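ESX-5 secretion-associated protein EspG5 (PDB 6VJ5) acts as a specific cytoplasmic chaperone for cognate PE/PPE proteins, preventing aggregation of PE/PPE dimers and being required for secretion of LipY and PE31/PPE18. Local coordinates at residues C[18-23]-C[60-65]; C[72-77]-C[126-131]; C[83-88]-C[223-228]; C[167-172]-C[206-211]; C[173-178]-C[265-270]. All blocks are in the same frame, centred on the assembly; numbering follows the deposited sequence.

Contact 1. Residues C[18-23]-C[60-65]; sequences WMLQAL and GIVVGD
Leu23, on the last turn of helix 14-23, meets Val62 tip to tip: its CD1 methyl stops 3.6 Å from Val62 CG2. One turn earlier Leu20 brings a second methyl to the same branch, CD2 lying 3.9 Å from Val62 CG2, but here the side chains run past one another, each heading for the other's backbone. A single valine methyl thus sits against two leucines spaced three residues apart on the helix. Val62 presents this branch because CG1 takes the place opposite the backbone N (chi1 169°), which leaves CG2 on the side of that N. The reach of leucine suits a gap in which the CA atoms of Leu20 and Val62 are 8.5 Å apart; beta-branched valine suits a short strand, where its methyls start close to the main chain. That strand, 62-63, pairs with 66-67 in a small two-stranded antiparallel sheet, and the chain enters it from helix 51-58 through a Schellman motif, whose positive phi falls on Gly60 (77°), a residue with no side chain to obstruct it. Just beyond that turn Ile61 lies crosswise to Leu20, its CG2 4.1 Å from Leu20 CD2. No hydrogen bond joins the two segments; Met56 of helix 51-58 and Val67 of the partner strand extend the apolar packing around Leu20.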
# COMPACT_ATOMS: atom_id res chain seq x y z
N TRP C 18 -11.86 -8.37 1.19
CA TRP C 18 -10.87 -7.50 1.82
C TRP C 18 -11.44 -6.78 3.04
O TRP C 18 -10.72 -6.56 4.01
CB TRP C 18 -10.35 -6.50 0.79
CG TRP C 18 -9.57 -5.36 1.35
CD1 TRP C 18 -8.25 -5.35 1.67
CD2 TRP C 18 -10.07 -4.05 1.63
NE1 TRP C 18 -7.88 -4.11 2.14
CE2 TRP C 18 -8.99 -3.30 2.13
CE3 TRP C 18 -11.32 -3.44 1.52
CZ2 TRP C 18 -9.12 -1.97 2.51
CZ3 TRP C 18 -11.45 -2.13 1.90
CH2 TRP C 18 -10.36 -1.40 2.39
N MET C 19 -12.73 -6.43 3.01
CA MET C 19 -13.32 -5.78 4.17
C MET C 19 -13.39 -6.73 5.36
O MET C 19 -13.07 -6.34 6.49
CB MET C 19 -14.71 -5.26 3.81
CG MET C 19 -14.69 -4.47 2.51
SD MET C 19 -15.97 -3.20 2.39
CE MET C 19 -17.43 -4.21 2.60
N LEU C 20 -13.78 -7.99 5.13
CA LEU C 20 -13.76 -8.96 6.21
C LEU C 20 -12.37 -9.07 6.82
O LEU C 20 -12.22 -9.12 8.05
CB LEU C 20 -14.23 -10.32 5.70
CG LEU C 20 -15.58 -10.29 5.00
CD1 LEU C 20 -15.89 -11.62 4.35
CD2 LEU C 20 -16.68 -9.91 5.98
N GLN C 21 -11.34 -9.08 5.98
CA GLN C 21 -9.98 -9.05 6.49
C GLN C 21 -9.76 -7.84 7.37
O GLN C 21 -9.11 -7.93 8.42
CB GLN C 21 -8.99 -9.04 5.33
CG GLN C 21 -8.92 -10.33 4.55
CD GLN C 21 -8.00 -10.22 3.37
OE1 GLN C 21 -8.28 -9.49 2.42
NE2 GLN C 21 -6.88 -10.94 3.42
N ALA C 22 -10.29 -6.68 6.97
CA ALA C 22 -10.14 -5.47 7.76
C ALA C 22 -10.91 -5.57 9.07
O ALA C 22 -10.37 -5.31 10.14
CB ALA C 22 -10.60 -4.26 6.95
N LEU C 23 -12.19 -5.97 8.99
CA LEU C 23 -12.99 -6.10 10.20
C LEU C 23 -12.37 -7.04 11.22
O LEU C 23 -12.63 -6.91 12.42
CB LEU C 23 -14.40 -6.58 9.86
CG LEU C 23 -15.24 -5.67 8.97
CD1 LEU C 23 -16.58 -6.31 8.63
CD2 LEU C 23 -15.46 -4.32 9.62
N GLY C 60 -26.32 -11.36 6.31
CA GLY C 60 -25.98 -11.75 7.66
C GLY C 60 -24.52 -12.01 7.90
O GLY C 60 -24.14 -12.35 9.03
N ILE C 61 -23.67 -11.87 6.88
CA ILE C 61 -22.24 -12.11 7.04
C ILE C 61 -21.67 -11.16 8.09
O ILE C 61 -20.82 -11.54 8.90
CB ILE C 61 -21.52 -11.95 5.69
CG1 ILE C 61 -22.13 -12.90 4.66
CG2 ILE C 61 -20.03 -12.21 5.84
CD1 ILE C 61 -21.61 -12.68 3.25
N VAL C 62 -22.12 -9.91 8.07
CA VAL C 62 -21.72 -8.91 9.05
C VAL C 62 -22.98 -8.43 9.75
O VAL C 62 -23.90 -7.92 9.10
CB VAL C 62 -20.97 -7.74 8.41
CG1 VAL C 62 -20.82 -6.60 9.40
CG2 VAL C 62 -19.61 -8.19 7.90
N VAL C 63 -23.03 -8.61 11.07
CA VAL C 63 -24.13 -8.13 11.89
C VAL C 63 -23.66 -6.84 12.55
O VAL C 63 -22.77 -6.85 13.41
CB VAL C 63 -24.56 -9.17 12.93
CG1 VAL C 63 -25.96 -8.85 13.44
CG2 VAL C 63 -24.50 -10.57 12.33
N GLY C 64 -24.24 -5.72 12.13
CA GLY C 64 -23.77 -4.42 12.58
C GLY C 64 -22.34 -4.16 12.15
O GLY C 64 -22.08 -3.81 11.00
N ASP C 65 -21.41 -4.33 13.08
CA ASP C 65 -19.98 -4.22 12.79
C ASP C 65 -19.23 -5.50 13.15
O ASP C 65 -17.99 -5.53 13.05
CB ASP C 65 -19.38 -3.03 13.54
CG ASP C 65 -19.89 -1.70 13.03
OD1 ASP C 65 -20.04 -1.56 11.80
OD2 ASP C 65 -20.14 -0.80 13.86

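Contact 2. Residues C[72-77]-C[126-131]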
# COMPACT_ATOMS: atom_id res chain seq x y z
N ALA C 72 -16.25 -15.87 10.70
CA ALA C 72 -15.00 -15.32 11.23
C ALA C 72 -14.06 -16.43 11.68
O ALA C 72 -12.84 -16.25 11.64
CB ALA C 72 -15.30 -14.37 12.38
N ALA C 73 -14.61 -17.56 12.13
CA ALA C 73 -13.76 -18.69 12.47
C ALA C 73 -13.05 -19.24 11.24
O ALA C 73 -11.87 -19.60 11.30
CB ALA C 73 -14.58 -19.78 13.15
N ARG C 74 -13.76 -19.31 10.11
CA ARG C 74 -13.14 -19.81 8.88
C ARG C 74 -12.05 -18.87 8.39
O ARG C 74 -11.00 -19.32 7.94
CB ARG C 74 -14.21 -20.01 7.80
CG ARG C 74 -15.43 -20.79 8.28
CD ARG C 74 -16.28 -21.29 7.13
NE ARG C 74 -17.34 -22.18 7.60
CZ ARG C 74 -18.55 -21.77 7.96
NH1 ARG C 74 -18.87 -20.48 7.90
NH2 ARG C 74 -19.46 -22.64 8.38
N MET C 75 -12.29 -17.55 8.47
CA MET C 75 -11.29 -16.59 8.03
C MET C 75 -10.02 -16.70 8.86
O MET C 75 -8.92 -16.44 8.35
CB MET C 75 -11.84 -15.18 8.13
CG MET C 75 -13.13 -14.97 7.37
SD MET C 75 -12.86 -15.15 5.60
CE MET C 75 -12.06 -13.59 5.22
N ARG C 76 -10.14 -17.06 10.13
CA ARG C 76 -8.96 -17.19 10.98
C ARG C 76 -8.12 -18.39 10.58
O ARG C 76 -6.90 -18.39 10.81
CB ARG C 76 -9.39 -17.30 12.44
CG ARG C 76 -10.12 -16.07 12.95
CD ARG C 76 -9.18 -15.13 13.67
NE ARG C 76 -9.72 -13.77 13.79
CZ ARG C 76 -10.75 -13.45 14.57
NH1 ARG C 76 -11.37 -14.38 15.28
NH2 ARG C 76 -11.16 -12.19 14.61
N VAL C 77 -8.73 -19.41 10.00
CA VAL C 77 -7.95 -20.53 9.47
C VAL C 77 -7.12 -20.06 8.29
O VAL C 77 -5.90 -20.28 8.24
CB VAL C 77 -8.88 -21.69 9.09
CG1 VAL C 77 -8.07 -22.95 8.80
CG2 VAL C 77 -9.90 -21.96 10.19
N HIS C 126 -9.46 -27.95 11.95
CA HIS C 126 -10.45 -27.17 11.22
C HIS C 126 -9.96 -26.98 9.78
O HIS C 126 -8.97 -26.29 9.55
CB HIS C 126 -10.68 -25.83 11.92
CG HIS C 126 -11.91 -25.12 11.47
ND1 HIS C 126 -12.33 -23.93 12.03
CD2 HIS C 126 -12.82 -25.43 10.52
CE1 HIS C 126 -13.44 -23.54 11.44
NE2 HIS C 126 -13.76 -24.43 10.52
N TRP C 127 -10.65 -27.61 8.83
CA TRP C 127 -10.31 -27.52 7.42
C TRP C 127 -11.30 -26.58 6.74
O TRP C 127 -12.51 -26.79 6.80
CB TRP C 127 -10.35 -28.89 6.74
CG TRP C 127 -9.07 -29.67 6.84
CD1 TRP C 127 -8.76 -30.61 7.78
CD2 TRP C 127 -7.93 -29.57 5.98
NE1 TRP C 127 -7.50 -31.10 7.55
CE2 TRP C 127 -6.97 -30.48 6.44
CE3 TRP C 127 -7.64 -28.80 4.85
CZ2 TRP C 127 -5.73 -30.64 5.83
CZ3 TRP C 127 -6.41 -28.96 4.24
CH2 TRP C 127 -5.47 -29.87 4.73
N VAL C 128 -10.77 -25.54 6.08
CA VAL C 128 -11.58 -24.52 5.43
C VAL C 128 -11.20 -24.45 3.95
O VAL C 128 -10.05 -24.70 3.58
CB VAL C 128 -11.40 -23.15 6.12
CG1 VAL C 128 -12.06 -22.04 5.32
CG2 VAL C 128 -11.96 -23.20 7.54
N SER C 129 -12.18 -24.11 3.12
CA SER C 129 -12.01 -24.02 1.68
C SER C 129 -12.19 -22.58 1.22
O SER C 129 -13.16 -21.92 1.61
CB SER C 129 -13.01 -24.92 0.95
OG SER C 129 -14.19 -24.21 0.61
N ALA C 130 -11.26 -22.10 0.40
CA ALA C 130 -11.38 -20.80 -0.26
C ALA C 130 -11.17 -21.01 -1.75
O ALA C 130 -10.10 -21.48 -2.16
CB ALA C 130 -10.38 -19.80 0.30
N VAL C 131 -12.19 -20.69 -2.55
CA VAL C 131 -12.17 -20.93 -3.99
C VAL C 131 -12.50 -19.63 -4.69
O VAL C 131 -13.56 -19.04 -4.44
CB VAL C 131 -13.18 -22.02 -4.40
CG1 VAL C 131 -13.25 -22.16 -5.92
CG2 VAL C 131 -12.82 -23.35 -3.73
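His126 sets its imidazole against Val77, which lays a methyl over one face of it: CG2 is 4.0 Å from the ring centroid and 28° off the normal, a CH-pi contact between side chains set nearly perpendicular. The ring is held from its far nitrogen, since NE2 is hydrogen-bonded to Asp141 OD1, and the same carboxylate forms a salt bridge with Arg74 NE; histidine here offers a flat pi face to the valine methyl and a polar end to the aspartate. The backbone joins in as well, with His126 O 3.5 Å from Val77 CG1. Trp127 points away from the helix. Val128 returns to it and fits between Arg74 and Val77: its CG2, which also lies over the rim of the His126 ring, approaches Val77 CG2 to 3.6 Å, whereas CG1 lies 3.9 Å from Arg74 CB, so a compact branched residue serves two positions one turn apart. From Ser129 onward the strand leaves the helix; the axes of segments 72-77 and 126-131 cross at 88°, 8.2 Å apart. Helix 69-79 also sends Met75 against Phe17 and Leu20 of helix 14-23, while strand 126-133 is hydrogen-bonded between strands 115-123 and 136-141.

Contact 3. Residues C[83-88]-C[223-228]; sequences LEVVAL and VAVYAR
Val86 and Tyr226 run alongside each other on one face of the sheet, the valine covering part of one face of the phenol ring. Val86 CB stands 3.9 Å from the ring centroid and 18° off its normal, a CH-pi contact, and CG1 comes to 3.4 Å from Tyr226 CZ; beta-branching puts both carbons against the ring. The tyrosine can lean over its neighbour because CG sits between the backbone N and the carbonyl carbon (chi1 56°). Leu88 CD1 approaches the same ring at its edge. Beneath these side chains the strands form a regular antiparallel ladder: Glu84, Val86 and Leu88 each exchange two backbone hydrogen bonds with Arg228, Tyr226 and Ala224, the one from Val86 N to Tyr226 O being nearly straight (2.6 Å, 174°). Strands 83-91 and 221-231 are the two central strands of the ten-stranded sheet, with four more beyond each. Glu84 places OE1 at the guanidinium edge of Arg228, its carboxylate turned nearly perpendicular. Their salt bridge is weak, with OE1 3.5 Å from Arg228 NH1. Stronger partners are Tyr230 OH for Glu84, and Glu32 for both Arg228 and Tyr226. On the reverse face the compact Val85, Ala87, Val225 and Ala227 let helix 147-159 pack close; against Tyr226, Arg228, Ala224 and Leu88 comes a chain of another protein, probably the PE/PPE client.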
# COMPACT_ATOMS: atom_id res chain seq x y z
N LEU C 83 -1.20 -25.53 7.69
CA LEU C 83 -1.01 -26.20 6.42
C LEU C 83 -1.91 -25.55 5.38
O LEU C 83 -3.07 -25.22 5.66
CB LEU C 83 -1.35 -27.69 6.52
CG LEU C 83 -1.19 -28.53 5.26
CD1 LEU C 83 0.26 -28.61 4.84
CD2 LEU C 83 -1.78 -29.91 5.49
N GLU C 84 -1.36 -25.33 4.19
CA GLU C 84 -2.11 -24.84 3.04
C GLU C 84 -1.84 -25.76 1.86
O GLU C 84 -0.68 -26.02 1.52
CB GLU C 84 -1.73 -23.40 2.68
CG GLU C 84 -2.74 -22.37 3.17
CD GLU C 84 -2.18 -20.96 3.15
OE1 GLU C 84 -0.94 -20.81 3.09
OE2 GLU C 84 -2.98 -20.00 3.19
N VAL C 85 -2.91 -26.28 1.27
CA VAL C 85 -2.85 -27.05 0.04
C VAL C 85 -3.52 -26.22 -1.05
O VAL C 85 -4.65 -25.75 -0.87
CB VAL C 85 -3.54 -28.42 0.19
CG1 VAL C 85 -3.57 -29.15 -1.14
CG2 VAL C 85 -2.82 -29.26 1.24
N VAL C 86 -2.82 -26.03 -2.16
CA VAL C 86 -3.29 -25.16 -3.23
C VAL C 86 -3.47 -25.99 -4.49
O VAL C 86 -2.68 -26.90 -4.77
CB VAL C 86 -2.31 -23.99 -3.49
CG1 VAL C 86 -2.65 -23.30 -4.80
CG2 VAL C 86 -2.35 -23.01 -2.33
N ALA C 87 -4.50 -25.65 -5.27
CA ALA C 87 -4.75 -26.24 -6.57
C ALA C 87 -5.17 -25.13 -7.53
O ALA C 87 -6.12 -24.40 -7.25
CB ALA C 87 -5.83 -27.32 -6.50
N LEU C 88 -4.45 -25.00 -8.64
CA LEU C 88 -4.80 -24.05 -9.69
C LEU C 88 -5.29 -24.84 -10.89
O LEU C 88 -4.57 -25.70 -11.41
CB LEU C 88 -3.60 -23.19 -10.07
CG LEU C 88 -2.79 -22.61 -8.91
CD1 LEU C 88 -1.52 -21.95 -9.43
CD2 LEU C 88 -3.64 -21.63 -8.11
N VAL C 223 -4.14 -28.76 -14.13
CA VAL C 223 -4.19 -28.49 -12.70
C VAL C 223 -2.77 -28.54 -12.14
O VAL C 223 -1.98 -29.42 -12.50
CB VAL C 223 -5.09 -29.50 -11.95
CG1 VAL C 223 -5.15 -29.17 -10.47
CG2 VAL C 223 -6.47 -29.50 -12.56
N ALA C 224 -2.45 -27.58 -11.28
CA ALA C 224 -1.21 -27.59 -10.51
C ALA C 224 -1.59 -27.67 -9.04
O ALA C 224 -2.46 -26.93 -8.58
CB ALA C 224 -0.38 -26.34 -10.79
N VAL C 225 -0.94 -28.57 -8.30
CA VAL C 225 -1.27 -28.81 -6.90
C VAL C 225 0.01 -28.80 -6.09
O VAL C 225 0.97 -29.50 -6.43
CB VAL C 225 -2.01 -30.15 -6.71
CG1 VAL C 225 -2.44 -30.32 -5.26
CG2 VAL C 225 -3.21 -30.23 -7.65
N TYR C 226 0.03 -28.01 -5.02
CA TYR C 226 1.18 -27.92 -4.14
C TYR C 226 0.71 -27.47 -2.76
O TYR C 226 -0.46 -27.14 -2.56
CB TYR C 226 2.23 -26.96 -4.70
CG TYR C 226 1.69 -25.57 -4.97
CD1 TYR C 226 0.96 -25.30 -6.12
CD2 TYR C 226 1.92 -24.53 -4.08
CE1 TYR C 226 0.46 -24.04 -6.37
CE2 TYR C 226 1.43 -23.26 -4.32
CZ TYR C 226 0.70 -23.02 -5.47
OH TYR C 226 0.21 -21.77 -5.72
N ALA C 227 1.63 -27.48 -1.80
CA ALA C 227 1.28 -27.22 -0.41
C ALA C 227 2.33 -26.33 0.25
O ALA C 227 3.46 -26.19 -0.22
CB ALA C 227 1.14 -28.53 0.38
N ARG C 228 1.92 -25.75 1.38
CA ARG C 228 2.76 -24.84 2.15
C ARG C 228 2.54 -25.12 3.63
O ARG C 228 1.40 -25.32 4.07
CB ARG C 228 2.41 -23.38 1.82
CG ARG C 228 3.60 -22.44 1.78
CD ARG C 228 3.32 -21.17 0.95
NE ARG C 228 1.90 -20.86 0.86
CZ ARG C 228 1.24 -20.67 -0.28
NH1 ARG C 228 -0.06 -20.41 -0.25
NH2 ARG C 228 1.87 -20.72 -1.44

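Contact 4. Residues C[167-172]-C[206-211]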
# COMPACT_ATOMS: atom_id res chain seq x y z
N ALA C 167 -4.19 -41.09 -19.83
CA ALA C 167 -3.44 -41.31 -21.06
C ALA C 167 -2.82 -42.70 -21.06
O ALA C 167 -2.51 -43.26 -20.01
CB ALA C 167 -2.36 -40.24 -21.23
N ALA C 168 -2.64 -43.25 -22.26
CA ALA C 168 -2.04 -44.57 -22.42
C ALA C 168 -0.53 -44.37 -22.56
O ALA C 168 0.03 -44.33 -23.66
CB ALA C 168 -2.63 -45.29 -23.63
N ILE C 169 0.13 -44.23 -21.41
CA ILE C 169 1.57 -44.02 -21.37
C ILE C 169 2.19 -45.03 -20.41
O ILE C 169 1.51 -45.64 -19.59
CB ILE C 169 1.93 -42.58 -20.95
CG1 ILE C 169 1.79 -42.41 -19.44
CG2 ILE C 169 1.05 -41.57 -21.67
CD1 ILE C 169 2.53 -41.20 -18.91
N ASN C 170 3.51 -45.13 -20.49
CA ASN C 170 4.29 -46.02 -19.64
C ASN C 170 4.99 -45.17 -18.58
O ASN C 170 5.88 -44.37 -18.90
CB ASN C 170 5.30 -46.82 -20.47
CG ASN C 170 4.68 -47.45 -21.69
OD1 ASN C 170 4.77 -46.91 -22.79
ND2 ASN C 170 4.03 -48.59 -21.51
N ALA C 171 4.61 -45.36 -17.32
CA ALA C 171 5.19 -44.60 -16.23
C ALA C 171 6.71 -44.68 -16.27
O ALA C 171 7.28 -45.70 -16.65
CB ALA C 171 4.66 -45.12 -14.89
N VAL C 172 7.36 -43.58 -15.89
CA VAL C 172 8.82 -43.53 -15.93
C VAL C 172 9.27 -42.38 -15.04
O VAL C 172 8.53 -41.41 -14.82
CB VAL C 172 9.33 -43.39 -17.38
CG1 VAL C 172 8.76 -42.15 -18.06
CG2 VAL C 172 10.85 -43.37 -17.43
N ALA C 206 7.88 -44.20 -26.69
CA ALA C 206 7.31 -43.53 -27.86
C ALA C 206 5.85 -43.16 -27.62
O ALA C 206 5.38 -42.14 -28.14
CB ALA C 206 7.43 -44.43 -29.09
N SER C 207 5.13 -43.96 -26.84
CA SER C 207 3.74 -43.62 -26.55
C SER C 207 3.66 -42.44 -25.58
O SER C 207 2.87 -41.51 -25.78
CB SER C 207 3.00 -44.83 -25.98
OG SER C 207 1.61 -44.72 -26.22
N THR C 208 4.50 -42.44 -24.55
CA THR C 208 4.52 -41.33 -23.61
C THR C 208 4.88 -40.03 -24.30
O THR C 208 4.26 -38.99 -24.05
CB THR C 208 5.48 -41.64 -22.46
OG1 THR C 208 5.15 -42.91 -21.88
CG2 THR C 208 5.41 -40.56 -21.40
N VAL C 209 5.88 -40.06 -25.18
CA VAL C 209 6.30 -38.83 -25.86
C VAL C 209 5.15 -38.25 -26.67
O VAL C 209 4.93 -37.03 -26.69
CB VAL C 209 7.53 -39.10 -26.75
CG1 VAL C 209 7.78 -37.91 -27.67
CG2 VAL C 209 8.75 -39.39 -25.90
N ALA C 210 4.39 -39.10 -27.36
CA ALA C 210 3.28 -38.59 -28.17
C ALA C 210 2.21 -37.94 -27.29
O ALA C 210 1.71 -36.86 -27.62
CB ALA C 210 2.68 -39.72 -29.01
N ALA C 211 1.85 -38.58 -26.18
CA ALA C 211 0.82 -38.01 -25.31
C ALA C 211 1.34 -36.76 -24.61
O ALA C 211 0.60 -35.78 -24.45
CB ALA C 211 0.35 -39.04 -24.29
O HOH W 1 7.73 -44.07 -20.66
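Thr208 OG1 draws an irregular loop onto the first turn of helix 206-217 by accepting the backbone N-H of Asn170, at 3.1 Å and 156°: a helix side chain, not a backbone carbonyl, takes this amide. The oxygen faces the loop because chi1 of -53° swings it to the side of its own backbone N. It has a further partner in Ser205 OG, just ahead of the helix. A water lies 3.1 Å from Thr208 OG1 and donates to Asn170 O at 2.6 Å, so water and threonine together clasp both polar groups of the Asn170 backbone. The side-chain oxygen OD1 of Asn170 is hydrogen-bonded to Ser205 OG.

Ile169 lies across Thr208, its CB 3.4 Å from Thr208 OG1. Its branches spread along the helix: CD1 rests against Thr208 CG2, while CG2 reaches 3.7 Å from Ala211 CB, one turn on. The single methyl of Ala211 lets Ile169 CG2 come this close to the helix; Ala167 CB adds a looser contact there. Farther out, Ser207 OG lies 3.0 Å from Ala168 O, although its proton has another acceptor within reach. Ala168 is the centre of an inverse gamma turn, closed by a weak bond from Ile169 N to Ala167 O, which lets the chain bend sharply beside the helix.

The loop leads into edge strand 172-175 and lies in the angle between helix 206-217 and the sheet's end strands: Ile270 of strand 267-272 is touched by both Ile169 and Thr208, and Ile252 of strand 250-256 by both Ala167 and Ala211.

Contact 5. Residues C[173-178]-C[265-270]; sequences NVPLEE and EAWLAI
This is an antiparallel strand pairing at one end of the large sheet, where the outermost strand 172-175 adds to strand 267-272 and then turns straight into helix 176-188. Val174 and Leu268 form a hydrogen-bonded pair, with both N-to-O distances, Val174 N to Leu268 O and Leu268 N to Val174 O, equal to 2.9 Å. The next rung is made by the helix itself: Leu176 N donates to Ala266 O at 3.0 Å, rising 35° out of the carbonyl plane as the chain begins to coil. Between them Pro175 occupies the N-cap and a non-hydrogen-bonded position opposite Trp267, where its missing N-H costs the pairing nothing. The chain thus passes from edge strand to helix at Pro175, and Val174, Leu176, Leu268 and Ile270 supply the apolar packing of this junction. Leu176 and Leu268 cross obliquely, CD1 of the first 3.9 Å from CB of the second, and Val174 CG2 meets Ile270 CD1 at 3.9 Å; Met179, farther along the helix, packs on Val174, Leu268 and Ile270. The other face is more open to solvent. There Trp267 folds its indole back along the edge strand, its CZ3 3.9 Å from Pro175 CD, and the rim of the ring lies level with Asn173 O. Asn173 extends the cover on this side, placing OD1 3.5 Å from Ala269 CB; the alanine methyl lets the amide oxygen come this close.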
# COMPACT_ATOMS: atom_id res chain seq x y z
N ASN C 173 10.47 -42.50 -14.50
CA ASN C 173 11.14 -41.45 -13.75
C ASN C 173 12.33 -40.96 -14.57
O ASN C 173 13.13 -41.77 -15.05
CB ASN C 173 11.63 -41.96 -12.40
CG ASN C 173 10.50 -42.42 -11.51
OD1 ASN C 173 9.47 -41.77 -11.40
ND2 ASN C 173 10.70 -43.57 -10.86
N VAL C 174 12.45 -39.65 -14.72
CA VAL C 174 13.54 -39.06 -15.49
C VAL C 174 14.24 -37.99 -14.66
O VAL C 174 13.61 -37.37 -13.79
CB VAL C 174 13.03 -38.48 -16.82
CG1 VAL C 174 12.46 -39.59 -17.69
CG2 VAL C 174 11.98 -37.41 -16.56
N PRO C 175 15.53 -37.74 -14.88
CA PRO C 175 16.20 -36.63 -14.18
C PRO C 175 15.54 -35.30 -14.51
O PRO C 175 15.32 -34.97 -15.68
CB PRO C 175 17.64 -36.69 -14.68
CG PRO C 175 17.82 -38.09 -15.21
CD PRO C 175 16.47 -38.49 -15.74
N LEU C 176 15.23 -34.52 -13.47
CA LEU C 176 14.45 -33.31 -13.68
C LEU C 176 15.21 -32.28 -14.50
O LEU C 176 14.69 -31.75 -15.49
CB LEU C 176 14.03 -32.72 -12.34
CG LEU C 176 13.20 -31.44 -12.43
CD1 LEU C 176 11.91 -31.69 -13.17
CD2 LEU C 176 12.95 -30.89 -11.04
N GLU C 177 16.45 -31.98 -14.12
CA GLU C 177 17.17 -30.92 -14.82
C GLU C 177 17.41 -31.30 -16.28
O GLU C 177 17.25 -30.46 -17.18
CB GLU C 177 18.48 -30.58 -14.11
CG GLU C 177 19.47 -31.71 -13.91
CD GLU C 177 20.69 -31.27 -13.10
OE1 GLU C 177 20.81 -30.06 -12.81
OE2 GLU C 177 21.51 -32.14 -12.75
N GLU C 178 17.75 -32.56 -16.55
CA GLU C 178 17.86 -33.00 -17.94
C GLU C 178 16.51 -32.95 -18.65
O GLU C 178 16.45 -32.67 -19.85
CB GLU C 178 18.44 -34.42 -18.01
CG GLU C 178 19.96 -34.49 -17.85
CD GLU C 178 20.41 -34.55 -16.40
OE1 GLU C 178 19.58 -34.33 -15.50
OE2 GLU C 178 21.61 -34.83 -16.16
N GLU C 265 19.69 -33.66 -9.79
CA GLU C 265 19.56 -33.99 -8.38
C GLU C 265 18.24 -34.73 -8.11
O GLU C 265 18.23 -35.76 -7.42
CB GLU C 265 19.66 -32.73 -7.51
CG GLU C 265 18.62 -31.65 -7.79
CD GLU C 265 17.68 -31.41 -6.61
OE1 GLU C 265 16.86 -30.48 -6.69
OE2 GLU C 265 17.74 -32.16 -5.61
N ALA C 266 17.15 -34.22 -8.67
CA ALA C 266 15.81 -34.71 -8.40
C ALA C 266 15.26 -35.50 -9.59
O ALA C 266 15.79 -35.45 -10.70
CB ALA C 266 14.86 -33.55 -8.07
N TRP C 267 14.16 -36.22 -9.34
CA TRP C 267 13.52 -37.08 -10.32
C TRP C 267 12.09 -36.63 -10.56
O TRP C 267 11.35 -36.38 -9.60
CB TRP C 267 13.54 -38.54 -9.86
CG TRP C 267 14.91 -39.12 -9.78
CD1 TRP C 267 15.79 -39.01 -8.74
CD2 TRP C 267 15.59 -39.88 -10.79
NE1 TRP C 267 16.96 -39.65 -9.03
CE2 TRP C 267 16.86 -40.20 -10.29
CE3 TRP C 267 15.23 -40.33 -12.06
CZ2 TRP C 267 17.79 -40.94 -11.01
CZ3 TRP C 267 16.15 -41.07 -12.79
CH2 TRP C 267 17.41 -41.37 -12.26
N LEU C 268 11.70 -36.54 -11.83
CA LEU C 268 10.33 -36.24 -12.22
C LEU C 268 9.64 -37.53 -12.63
O LEU C 268 10.16 -38.28 -13.47
CB LEU C 268 10.29 -35.22 -13.37
CG LEU C 268 8.90 -34.71 -13.75
CD1 LEU C 268 8.34 -33.77 -12.68
CD2 LEU C 268 8.92 -34.02 -15.11
N ALA C 269 8.48 -37.79 -12.04
CA ALA C 269 7.66 -38.94 -12.38
C ALA C 269 6.68 -38.54 -13.47
O ALA C 269 5.98 -37.54 -13.35
CB ALA C 269 6.91 -39.46 -11.16
N ILE C 270 6.66 -39.31 -14.55
CA ILE C 270 5.72 -39.13 -15.65
C ILE C 270 4.80 -40.34 -15.65
O ILE C 270 5.26 -41.47 -15.87
CB ILE C 270 6.44 -38.97 -17.00
CG1 ILE C 270 7.47 -37.84 -16.91
CG2 ILE C 270 5.43 -38.68 -18.10
CD1 ILE C 270 8.40 -37.77 -18.10

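In the fold
The contacts span the elongated molecule. Contact 3 lies at the middle, about 4 Å from the chain's centre; contacts 1 and 2 are displaced toward one end and contacts 4 and 5 toward the other, with the centres of contacts 1 and 4 about 51 Å apart. Contact 1 touches contact 2 through Leu20 and Met75, contact 2 touches contact 3 through Trp127 and Leu83, and contacts 4 and 5 interlock around Ile270. Along the chain, contact 1 closes before contact 2 opens; contact 4 is nested inside contact 3, helix 206-217 running into strand 221-231. Segments alternate between contacts 2 and 3, 3 and 5, and 4 and 5, tying early and late sequence into one ten-stranded sheet.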